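Local coordinates for protein putative ketosteroid isomerase (Parabacteroides distasonis ATCC 8503, PDB 3KE7) that is of unproven function but, as a putative ketosteroid isomerase with a SnoaL-like fold, probably binds a small molecule in the pocket where bicine sits, at residues B[109-114]-B[122-127]; B[103-108]-B[128-133]. All blocks are in the same frame, centred on the assembly; numbering follows the deposited sequence.

How the contacts relate
Contacts 1 and 2 are successive parts of one antiparallel hairpin, strands 102-114 and 120-129, in the curved sheet of the SnoaL-like (NTF2-clan) domain. Contact 1 lies nearer the hairpin turn and is buried, its centre about 6 Å from the centre of the chain; contact 2 holds the open end, where the chain leaves the sheet after Tyr-129. The centres of the two contacts are about 18 Å apart. They meet at the bicine pocket. Trp-127 of contact 1 and Trp-106 of contact 2 stand edge-to-face, with Trp-127 CE3 3.8 Å from Trp-106 CE3, and each lays a ring face on the ligand. Both contacts also touch the second subunit.

Contact 1 (B[109-114]-B[122-127]); sequences TEVYRR and IIQTHW. With BCN (bicine), chain F.
A classic beta bulge interrupts this antiparallel hairpin of the NTF2-like sheet, where Ile-123 and Gln-124 both face Val-111. Val-111 O takes a nearly straight bond from Ile-123 N (2.8 Å) and a long, weak one from Gln-124 N, while Val-111 N donates to Gln-124 O. Past the bulge, Thr-109 and His-126 exchange two backbone bonds as a hydrogen-bonded pair. Gln-124, bent at chi2 (-78°), adds a weak bond from NE2 to Thr-109 O; its OE1 is taken by Thr-109 OG1 of the second subunit, so the face carrying Thr-109, Val-111, Gln-124 and His-126 belongs to the dimer interface.

The other face carries Glu-110, Tyr-112, Ile-122 and Thr-125 and is covered by helices 15-28 and 34-38. Ile-122 CG1 sits over the Tyr-112 ring in a CH-pi contact, 3.6 Å from the ring centroid, and Tyr-112 OH bonds to Glu-23. At the bulge Ile-123 CG2 rests over the centre of the Arg-113 guanidinium, 3.4 Å from CZ, while NH2 pairs with Asp-40 and Asp-42.

Trp-127 belongs to the bicine pocket: bicine C5 lies over the centre of one indole face, and CZ3 is 3.6 Å from bicine C6. With an alanine in place of this tryptophan, bicine would probably lose that flat wall and the water beside Glu-110 its N-H donor. That water lies in the indole plane, accepting from Trp-127 NE1 (2.9 Å) and donating to Glu-110 OE2 (2.7 Å). The carboxylate is gripped from its other oxygen as well: the Thr-125 side chain lies alongside, pointing the same way, and its OG1 donates to the syn lone pair of Glu-110 OE1 at 2.6 Å.

Contact 2 (B[103-108]-B[128-133]); sequences VIKWNC and SYVKPL. With BCN (bicine), chain F.
Trp-106 and Ser-128 meet through the backbone: at the non-hydrogen-bonded pair Trp-106/Tyr-129, Trp-106 CA approaches Ser-128 O to 3.3 Å in a CA-H...O contact. The neighbouring pair is hydrogen-bonded, Asn-107 N giving to Ser-128 O (2.8 Å) and Ser-128 N to Asn-107 O. On the other side of the Trp-106/Tyr-129 pair, Val-130 N donates to Lys-105 O, from above the carbonyl plane.

Among polar side chains, Asn-107 ND2 lies 3.0 Å from Ser-128 OG and donates to a water that also accepts from Lys-131 N. Asn-107 OD1 is held by Asn-94, and Ser-128 OG by His-126 of the second subunit.

Van der Waals packing falls into two groups. With Val-130 CG1 anti to the backbone N (chi1 168°), CG2 reaches across to the Asn-107 amide and lies 3.6 Å from Trp-106 C; Val-130 CB is 3.8 Å from Lys-105 CB. Tyr-129 runs beside Trp-106, its ring inclined 37° to the indole, with Tyr-129 CE1 3.7 Å from Trp-106 CH2; Ile-104 CG2 covers the same indole face and touches Tyr-129 CD1.

Bicine takes the opposite indole face, its C6 3.5 Å from Trp-106 NE1: an aromatic wall of the ligand pocket, set in the concave sheet characteristic of the NTF2-like fold.

Contact 1 (B[109-114]-B[122-127])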
ATOM      1  N   THR B 109      -1.134   5.128  -0.146  1.00  6.13           N
ATOM      2  CA  THR B 109      -0.640   4.188  -1.115  1.00  5.10           C
ATOM      3  C   THR B 109      -1.800   3.754  -2.010  1.00  4.80           C
ATOM      4  O   THR B 109      -2.802   3.206  -1.504  1.00  6.41           O
ATOM      5  CB  THR B 109      -0.064   2.953  -0.471  1.00  6.62           C
ATOM      6  OG1 THR B 109       0.945   3.332   0.457  1.00  6.90           O
ATOM      7  CG2 THR B 109       0.512   1.970  -1.534  1.00  5.69           C
ATOM      8  N   GLU B 110      -1.661   3.919  -3.307  1.00  5.11           N
ATOM      9  CA  GLU B 110      -2.593   3.403  -4.287  1.00  5.06           C
ATOM     10  C   GLU B 110      -1.831   2.398  -5.147  1.00  6.66           C
ATOM     11  O   GLU B 110      -0.664   2.664  -5.532  1.00  9.67           O
ATOM     12  CB  GLU B 110      -3.141   4.503  -5.224  1.00  7.36           C
ATOM     13  CG  GLU B 110      -3.787   5.655  -4.579  1.00  5.19           C
ATOM     14  CD  GLU B 110      -5.216   5.387  -4.171  1.00  6.84           C
ATOM     15  OE1 GLU B 110      -5.600   4.209  -4.126  1.00  9.50           O
ATOM     16  OE2 GLU B 110      -5.975   6.378  -3.904  1.00  7.15           O
ATOM     17  N   VAL B 111      -2.433   1.245  -5.428  1.00  4.94           N
ATOM     18  CA  VAL B 111      -1.870   0.337  -6.414  1.00  4.54           C
ATOM     19  C   VAL B 111      -2.858   0.297  -7.596  1.00  5.78           C
ATOM     20  O   VAL B 111      -4.006  -0.051  -7.423  1.00  6.41           O
ATOM     21  CB  VAL B 111      -1.654  -1.048  -5.891  1.00  6.53           C
ATOM     22  CG1 VAL B 111      -1.021  -1.903  -7.007  1.00  7.91           C
ATOM     23  CG2 VAL B 111      -0.723  -1.029  -4.648  1.00  8.72           C
ATOM     24  N   TYR B 112      -2.366   0.670  -8.795  1.00  4.63           N
ATOM     25  CA  TYR B 112      -3.109   0.638 -10.040  1.00  5.26           C
ATOM     26  C   TYR B 112      -2.618  -0.523 -10.896  1.00  5.96           C
ATOM     27  O   TYR B 112      -1.409  -0.843 -10.902  1.00  6.76           O
ATOM     28  CB  TYR B 112      -2.869   1.924 -10.858  1.00  6.97           C
ATOM     29  CG  TYR B 112      -3.575   3.189 -10.395  1.00  5.66           C
ATOM     30  CD1 TYR B 112      -3.141   3.891  -9.298  1.00  6.00           C
ATOM     31  CD2 TYR B 112      -4.642   3.700 -11.118  1.00  6.18           C
ATOM     32  CE1 TYR B 112      -3.708   5.088  -8.932  1.00  6.58           C
ATOM     33  CE2 TYR B 112      -5.260   4.873 -10.743  1.00  7.03           C
ATOM     34  CZ  TYR B 112      -4.787   5.566  -9.643  1.00  7.54           C
ATOM     35  OH  TYR B 112      -5.383   6.779  -9.286  1.00  7.64           O
ATOM     36  N   ARG B 113      -3.544  -1.175 -11.582  1.00  5.87           N
ATOM     37  CA  ARG B 113      -3.266  -2.273 -12.459  1.00  6.54           C
ATOM     38  C   ARG B 113      -3.815  -1.956 -13.822  1.00  5.13           C
ATOM     39  O   ARG B 113      -4.965  -1.523 -13.930  1.00  7.30           O
ATOM     40  CB  ARG B 113      -3.883  -3.589 -11.931  1.00  6.76           C
ATOM     41  CG  ARG B 113      -3.641  -4.833 -12.855  1.00  6.40           C
ATOM     42  CD  ARG B 113      -4.234  -6.121 -12.298  1.00  9.67           C
ATOM     43  NE  ARG B 113      -5.664  -5.959 -12.140  1.00  7.93           N
ATOM     44  CZ  ARG B 113      -6.412  -6.469 -11.143  1.00  9.89           C
ATOM     45  NH1 ARG B 113      -5.886  -7.229 -10.175  1.00 10.75           N
ATOM     46  NH2 ARG B 113      -7.714  -6.188 -11.094  1.00  9.52           N
ATOM     47  N   ARG B 114      -2.998  -2.173 -14.846  1.00  8.10           N
ATOM     48  CA  ARG B 114      -3.409  -1.932 -16.210  1.00 10.67           C
ATOM     49  C   ARG B 114      -4.173  -3.161 -16.676  1.00 11.98           C
ATOM     50  O   ARG B 114      -3.628  -4.262 -16.650  1.00 16.12           O
ATOM     51  CB  ARG B 114      -2.183  -1.679 -17.096  1.00 13.37           C
ATOM     52  CG  ARG B 114      -2.578  -1.293 -18.555  1.00 14.19           C
ATOM     53  CD  ARG B 114      -1.345  -0.938 -19.378  1.00 16.59           C
ATOM     54  NE  ARG B 114      -0.434  -2.064 -19.381  1.00 20.80           N
ATOM     55  CZ  ARG B 114       0.898  -1.984 -19.351  1.00 31.13           C
ATOM     56  NH1 ARG B 114       1.532  -0.799 -19.360  1.00 34.98           N
ATOM     57  NH2 ARG B 114       1.603  -3.107 -19.304  1.00 33.82           N
ATOM     58  N   ILE B 122      -7.623   1.034  -9.910  1.00  5.38           N
ATOM     59  CA  ILE B 122      -7.130   0.872  -8.562  1.00  6.34           C
ATOM     60  C   ILE B 122      -7.549  -0.518  -8.018  1.00  6.16           C
ATOM     61  O   ILE B 122      -8.725  -0.888  -8.017  1.00  6.35           O
ATOM     62  CB  ILE B 122      -7.651   1.985  -7.630  1.00  4.66           C
ATOM     63  CG1 ILE B 122      -7.076   3.329  -8.070  1.00  7.55           C
ATOM     64  CG2 ILE B 122      -7.284   1.704  -6.161  1.00  5.74           C
ATOM     65  CD1 ILE B 122      -7.710   4.524  -7.346  1.00  6.68           C
ATOM     66  N   ILE B 123      -6.542  -1.263  -7.554  1.00  6.41           N
ATOM     67  CA  ILE B 123      -6.740  -2.545  -6.921  1.00  5.05           C
ATOM     68  C   ILE B 123      -6.448  -2.502  -5.414  1.00  6.62           C
ATOM     69  O   ILE B 123      -6.827  -3.406  -4.705  1.00  5.84           O
ATOM     70  CB  ILE B 123      -5.958  -3.691  -7.573  1.00  4.95           C
ATOM     71  CG1 ILE B 123      -4.469  -3.543  -7.406  1.00  6.95           C
ATOM     72  CG2 ILE B 123      -6.309  -3.715  -9.071  1.00  9.39           C
ATOM     73  CD1 ILE B 123      -3.694  -4.847  -7.748  1.00  7.20           C
ATOM     74  N   GLN B 124      -5.833  -1.447  -4.934  1.00  6.06           N
ATOM     75  CA  GLN B 124      -5.585  -1.301  -3.500  1.00  5.18           C
ATOM     76  C   GLN B 124      -5.445   0.151  -3.139  1.00  5.70           C
ATOM     77  O   GLN B 124      -4.741   0.896  -3.816  1.00  5.87           O
ATOM     78  CB  GLN B 124      -4.305  -2.056  -3.090  1.00  6.45           C
ATOM     79  CG  GLN B 124      -4.068  -2.143  -1.588  1.00  7.66           C
ATOM     80  CD  GLN B 124      -3.507  -0.913  -0.884  1.00  6.28           C
ATOM     81  OE1 GLN B 124      -3.596  -0.853   0.320  1.00  8.94           O
ATOM     82  NE2 GLN B 124      -2.910   0.069  -1.650  1.00  7.13           N
ATOM     83  N   THR B 125      -6.062   0.542  -2.023  1.00  4.89           N
ATOM     84  CA  THR B 125      -5.996   1.905  -1.509  1.00  4.95           C
ATOM     85  C   THR B 125      -5.747   1.820  -0.014  1.00  4.10           C
ATOM     86  O   THR B 125      -6.427   1.056   0.710  1.00  5.33           O
ATOM     87  CB  THR B 125      -7.322   2.654  -1.730  1.00  4.73           C
ATOM     88  OG1 THR B 125      -7.567   2.757  -3.135  1.00  5.92           O
ATOM     89  CG2 THR B 125      -7.306   3.983  -1.050  1.00  5.19           C
ATOM     90  N   HIS B 126      -4.774   2.582   0.462  1.00  5.19           N
ATOM     91  CA  HIS B 126      -4.487   2.696   1.889  1.00  5.74           C
ATOM     92  C   HIS B 126      -4.296   4.163   2.226  1.00  4.93           C
ATOM     93  O   HIS B 126      -3.300   4.773   1.849  1.00  6.16           O
ATOM     94  CB  HIS B 126      -3.222   1.895   2.270  1.00  6.16           C
ATOM     95  CG  HIS B 126      -3.044   1.658   3.754  1.00  5.62           C
ATOM     96  ND1 HIS B 126      -2.431   0.509   4.239  1.00  5.20           N
ATOM     97  CD2 HIS B 126      -3.306   2.437   4.840  1.00  7.10           C
ATOM     98  CE1 HIS B 126      -2.346   0.606   5.567  1.00  4.80           C
ATOM     99  NE2 HIS B 126      -2.921   1.727   5.958  1.00  5.57           N
ATOM    100  N   TRP B 127      -5.293   4.741   2.928  1.00  5.23           N
ATOM    101  CA  TRP B 127      -5.240   6.088   3.432  1.00  5.34           C
ATOM    102  C   TRP B 127      -4.962   6.033   4.921  1.00  5.89           C
ATOM    103  O   TRP B 127      -5.616   5.256   5.638  1.00  5.72           O
ATOM    104  CB  TRP B 127      -6.586   6.819   3.249  1.00  5.11           C
ATOM    105  CG  TRP B 127      -6.903   7.214   1.852  1.00  4.98           C
ATOM    106  CD1 TRP B 127      -7.721   6.600   0.991  1.00  8.19           C
ATOM    107  CD2 TRP B 127      -6.354   8.343   1.159  1.00  5.20           C
ATOM    108  NE1 TRP B 127      -7.748   7.282  -0.204  1.00  7.22           N
ATOM    109  CE2 TRP B 127      -6.926   8.372  -0.117  1.00  7.17           C
ATOM    110  CE3 TRP B 127      -5.498   9.370   1.529  1.00  4.01           C
ATOM    111  CZ2 TRP B 127      -6.598   9.348  -1.063  1.00  6.41           C
ATOM    112  CZ3 TRP B 127      -5.197  10.379   0.615  1.00  8.11           C
ATOM    113  CH2 TRP B 127      -5.730  10.343  -0.683  1.00  7.45           C
TER
HETATM  114  N1  BCN F   1     -10.119  10.950   1.379  1.00 23.68           N
HETATM  115  C1  BCN F   1     -10.880  10.086   2.292  1.00 22.62           C
HETATM  116  C2  BCN F   1     -11.660  10.936   3.311  1.00 22.68           C
HETATM  117  O21 BCN F   1     -12.210  10.391   4.292  1.00 24.37           O
HETATM  118  O22 BCN F   1     -11.722  12.172   3.129  1.00 23.83           O
HETATM  119  C3  BCN F   1     -10.053  10.363   0.030  1.00 18.15           C
HETATM  120  C4  BCN F   1     -11.332  10.664  -0.751  1.00 25.01           C
HETATM  121  O4  BCN F   1     -11.555  12.077  -0.616  1.00 25.17           O
HETATM  122  C5  BCN F   1      -8.778  11.095   1.919  1.00 23.73           C
HETATM  123  C6  BCN F   1      -8.124  12.328   1.350  1.00 22.21           C
HETATM  124  O6  BCN F   1      -9.026  13.462   1.445  1.00 24.17           O
HETATM  125  O   HOH W   1      -8.489   6.630  -2.923  1.00  7.16           O

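Contact 2 (B[103-108]-B[128-133])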
ATOM      1  N   VAL B 103      -7.011  21.506   8.269  1.00 28.66           N
ATOM      2  CA  VAL B 103      -6.178  20.734   7.350  1.00 24.57           C
ATOM      3  C   VAL B 103      -5.991  19.329   7.858  1.00 19.37           C
ATOM      4  O   VAL B 103      -5.608  19.121   9.023  1.00 19.57           O
ATOM      5  CB  VAL B 103      -4.795  21.346   7.209  1.00 20.27           C
ATOM      6  CG1 VAL B 103      -4.006  20.607   6.113  1.00 27.38           C
ATOM      7  CG2 VAL B 103      -4.913  22.815   6.922  1.00 28.11           C
ATOM      8  N   ILE B 104      -6.230  18.348   6.986  1.00 15.59           N
ATOM      9  CA  ILE B 104      -5.944  16.982   7.341  1.00 13.17           C
ATOM     10  C   ILE B 104      -4.717  16.551   6.534  1.00  8.95           C
ATOM     11  O   ILE B 104      -4.654  16.743   5.323  1.00  8.18           O
ATOM     12  CB  ILE B 104      -7.106  15.995   7.074  1.00 15.79           C
ATOM     13  CG1 ILE B 104      -8.380  16.423   7.787  1.00 26.36           C
ATOM     14  CG2 ILE B 104      -6.693  14.559   7.559  1.00 20.77           C
ATOM     15  CD1 ILE B 104      -9.569  15.477   7.514  1.00 26.48           C
ATOM     16  N   LYS B 105      -3.720  16.033   7.242  1.00 10.43           N
ATOM     17  CA  LYS B 105      -2.501  15.509   6.607  1.00  9.48           C
ATOM     18  C   LYS B 105      -2.609  13.983   6.487  1.00  6.71           C
ATOM     19  O   LYS B 105      -2.816  13.292   7.481  1.00  6.59           O
ATOM     20  CB  LYS B 105      -1.247  15.916   7.416  1.00  7.85           C
ATOM     21  CG  LYS B 105      -1.018  17.433   7.574  1.00 10.61           C
ATOM     22  CD  LYS B 105       0.206  17.694   8.426  1.00 10.51           C
ATOM     23  CE  LYS B 105       1.483  17.337   7.650  1.00 13.40           C
ATOM     24  NZ  LYS B 105       1.712  18.243   6.484  1.00 16.39           N
ATOM     25  N   TRP B 106      -2.421  13.496   5.261  1.00  5.30           N
ATOM     26  CA  TRP B 106      -2.596  12.101   4.924  1.00  5.38           C
ATOM     27  C   TRP B 106      -1.337  11.467   4.327  1.00  5.34           C
ATOM     28  O   TRP B 106      -0.544  12.119   3.694  1.00  6.04           O
ATOM     29  CB  TRP B 106      -3.675  11.957   3.838  1.00  5.43           C
ATOM     30  CG  TRP B 106      -5.057  12.402   4.178  1.00  6.49           C
ATOM     31  CD1 TRP B 106      -5.601  13.640   3.932  1.00 10.08           C
ATOM     32  CD2 TRP B 106      -6.099  11.617   4.766  1.00  5.59           C
ATOM     33  NE1 TRP B 106      -6.914  13.672   4.337  1.00 11.33           N
ATOM     34  CE2 TRP B 106      -7.252  12.438   4.838  1.00  8.52           C
ATOM     35  CE3 TRP B 106      -6.190  10.289   5.199  1.00  6.74           C
ATOM     36  CZ2 TRP B 106      -8.466  11.981   5.359  1.00  8.44           C
ATOM     37  CZ3 TRP B 106      -7.403   9.846   5.721  1.00 10.36           C
ATOM     38  CH2 TRP B 106      -8.519  10.690   5.789  1.00 10.68           C
ATOM     39  N   ASN B 107      -1.235  10.165   4.579  1.00  5.67           N
ATOM     40  CA  ASN B 107      -0.370   9.214   3.876  1.00  7.11           C
ATOM     41  C   ASN B 107      -1.291   8.433   2.911  1.00  5.09           C
ATOM     42  O   ASN B 107      -2.429   8.091   3.265  1.00  6.81           O
ATOM     43  CB  ASN B 107       0.178   8.187   4.856  1.00  5.63           C
ATOM     44  CG  ASN B 107       0.973   8.783   5.979  1.00  5.08           C
ATOM     45  OD1 ASN B 107       1.947   9.515   5.756  1.00  6.41           O
ATOM     46  ND2 ASN B 107       0.611   8.414   7.218  1.00  6.95           N
ATOM     47  N   CYS B 108      -0.788   8.109   1.733  1.00  4.81           N
ATOM     48  CA  CYS B 108      -1.543   7.307   0.792  1.00  5.79           C
ATOM     49  C   CYS B 108      -0.689   6.379  -0.058  1.00  4.28           C
ATOM     50  O   CYS B 108       0.320   6.820  -0.648  1.00  5.44           O
ATOM     51  CB  CYS B 108      -2.371   8.197  -0.129  1.00  6.13           C
ATOM     52  SG  CYS B 108      -3.530   7.270  -1.207  1.00  8.42           S
ATOM     53  N   SER B 128      -4.010   6.826   5.412  1.00  5.62           N
ATOM     54  CA  SER B 128      -3.826   6.935   6.863  1.00  4.85           C
ATOM     55  C   SER B 128      -3.537   8.381   7.220  1.00  6.25           C
ATOM     56  O   SER B 128      -3.077   9.172   6.372  1.00  6.17           O
ATOM     57  CB  SER B 128      -2.745   5.962   7.374  1.00  6.01           C
ATOM     58  OG  SER B 128      -1.447   6.288   6.931  1.00  6.35           O
ATOM     59  N   TYR B 129      -3.760   8.734   8.498  1.00  6.25           N
ATOM     60  CA  TYR B 129      -3.385  10.065   8.963  1.00  6.42           C
ATOM     61  C   TYR B 129      -1.896  10.137   9.200  1.00  7.13           C
ATOM     62  O   TYR B 129      -1.287   9.198   9.636  1.00  7.15           O
ATOM     63  CB  TYR B 129      -4.062  10.399  10.281  1.00  8.93           C
ATOM     64  CG  TYR B 129      -5.563  10.417  10.244  1.00  8.81           C
ATOM     65  CD1 TYR B 129      -6.237  11.179   9.326  1.00 12.31           C
ATOM     66  CD2 TYR B 129      -6.303   9.743  11.228  1.00  9.13           C
ATOM     67  CE1 TYR B 129      -7.646  11.254   9.337  1.00 15.25           C
ATOM     68  CE2 TYR B 129      -7.712   9.818  11.243  1.00 11.02           C
ATOM     69  CZ  TYR B 129      -8.345  10.547  10.272  1.00  9.80           C
ATOM     70  OH  TYR B 129      -9.725  10.653  10.283  1.00 17.62           O
ATOM     71  N   VAL B 130      -1.343  11.321   8.965  1.00  6.77           N
ATOM     72  CA  VAL B 130       0.042  11.607   9.309  1.00  6.53           C
ATOM     73  C   VAL B 130       0.108  11.842  10.813  1.00  7.51           C
ATOM     74  O   VAL B 130      -0.586  12.731  11.349  1.00  6.74           O
ATOM     75  CB  VAL B 130       0.578  12.856   8.590  1.00  5.95           C
ATOM     76  CG1 VAL B 130       1.932  13.340   9.178  1.00  5.02           C
ATOM     77  CG2 VAL B 130       0.731  12.610   7.060  1.00  5.91           C
ATOM     78  N   LYS B 131       0.935  11.051  11.504  1.00  7.40           N
ATOM     79  CA  LYS B 131       1.216  11.240  12.929  1.00  7.10           C
ATOM     80  C   LYS B 131      -0.045  11.514  13.749  1.00  8.76           C
ATOM     81  O   LYS B 131      -0.135  12.557  14.447  1.00  9.72           O
ATOM     82  CB  LYS B 131       2.224  12.392  13.079  1.00  8.54           C
ATOM     83  CG  LYS B 131       3.551  12.046  12.445  1.00 11.11           C
ATOM     84  CD  LYS B 131       4.553  13.222  12.469  1.00 16.83           C
ATOM     85  CE  LYS B 131       5.139  13.401  13.806  1.00 17.14           C
ATOM     86  NZ  LYS B 131       6.228  14.432  13.774  1.00 12.96           N
ATOM     87  N   PRO B 132      -1.016  10.588  13.710  1.00  7.39           N
ATOM     88  CA  PRO B 132      -2.286  10.824  14.393  1.00 12.62           C
ATOM     89  C   PRO B 132      -2.138  10.939  15.893  1.00 12.72           C
ATOM     90  O   PRO B 132      -2.962  11.645  16.516  1.00 15.21           O
ATOM     91  CB  PRO B 132      -3.124   9.587  14.039  1.00 12.70           C
ATOM     92  CG  PRO B 132      -2.124   8.535  13.662  1.00 12.13           C
ATOM     93  CD  PRO B 132      -1.014   9.299  13.003  1.00  7.14           C
ATOM     94  N   LEU B 133      -1.147  10.245  16.472  1.00  9.82           N
ATOM     95  CA  LEU B 133      -0.895  10.303  17.913  1.00 18.31           C
ATOM     96  C   LEU B 133       0.306  11.209  18.213  1.00 28.73           C
ATOM     97  O   LEU B 133       1.210  10.842  18.984  1.00 35.46           O
ATOM     98  CB  LEU B 133      -0.717   8.896  18.492  1.00 19.02           C
ATOM     99  CG  LEU B 133      -1.860   7.928  18.138  1.00 22.47           C
ATOM    100  CD1 LEU B 133      -1.701   6.622  18.906  1.00 31.26           C
ATOM    101  CD2 LEU B 133      -3.234   8.519  18.377  1.00 24.69           C
TER
HETATM  102  N1  BCN F   1     -10.119  10.950   1.379  1.00 23.68           N
HETATM  103  C1  BCN F   1     -10.880  10.086   2.292  1.00 22.62           C
HETATM  104  C2  BCN F   1     -11.660  10.936   3.311  1.00 22.68           C
HETATM  105  O21 BCN F   1     -12.210  10.391   4.292  1.00 24.37           O
HETATM  106  O22 BCN F   1     -11.722  12.172   3.129  1.00 23.83           O
HETATM  107  C3  BCN F   1     -10.053  10.363   0.030  1.00 18.15           C
HETATM  108  C4  BCN F   1     -11.332  10.664  -0.751  1.00 25.01           C
HETATM  109  O4  BCN F   1     -11.555  12.077  -0.616  1.00 25.17           O
HETATM  110  C5  BCN F   1      -8.778  11.095   1.919  1.00 23.73           C
HETATM  111  C6  BCN F   1      -8.124  12.328   1.350  1.00 22.21           C
HETATM  112  O6  BCN F   1      -9.026  13.462   1.445  1.00 24.17           O
HETATM  113  O   HOH W   2       2.394   9.118   9.594  1.00  6.35           O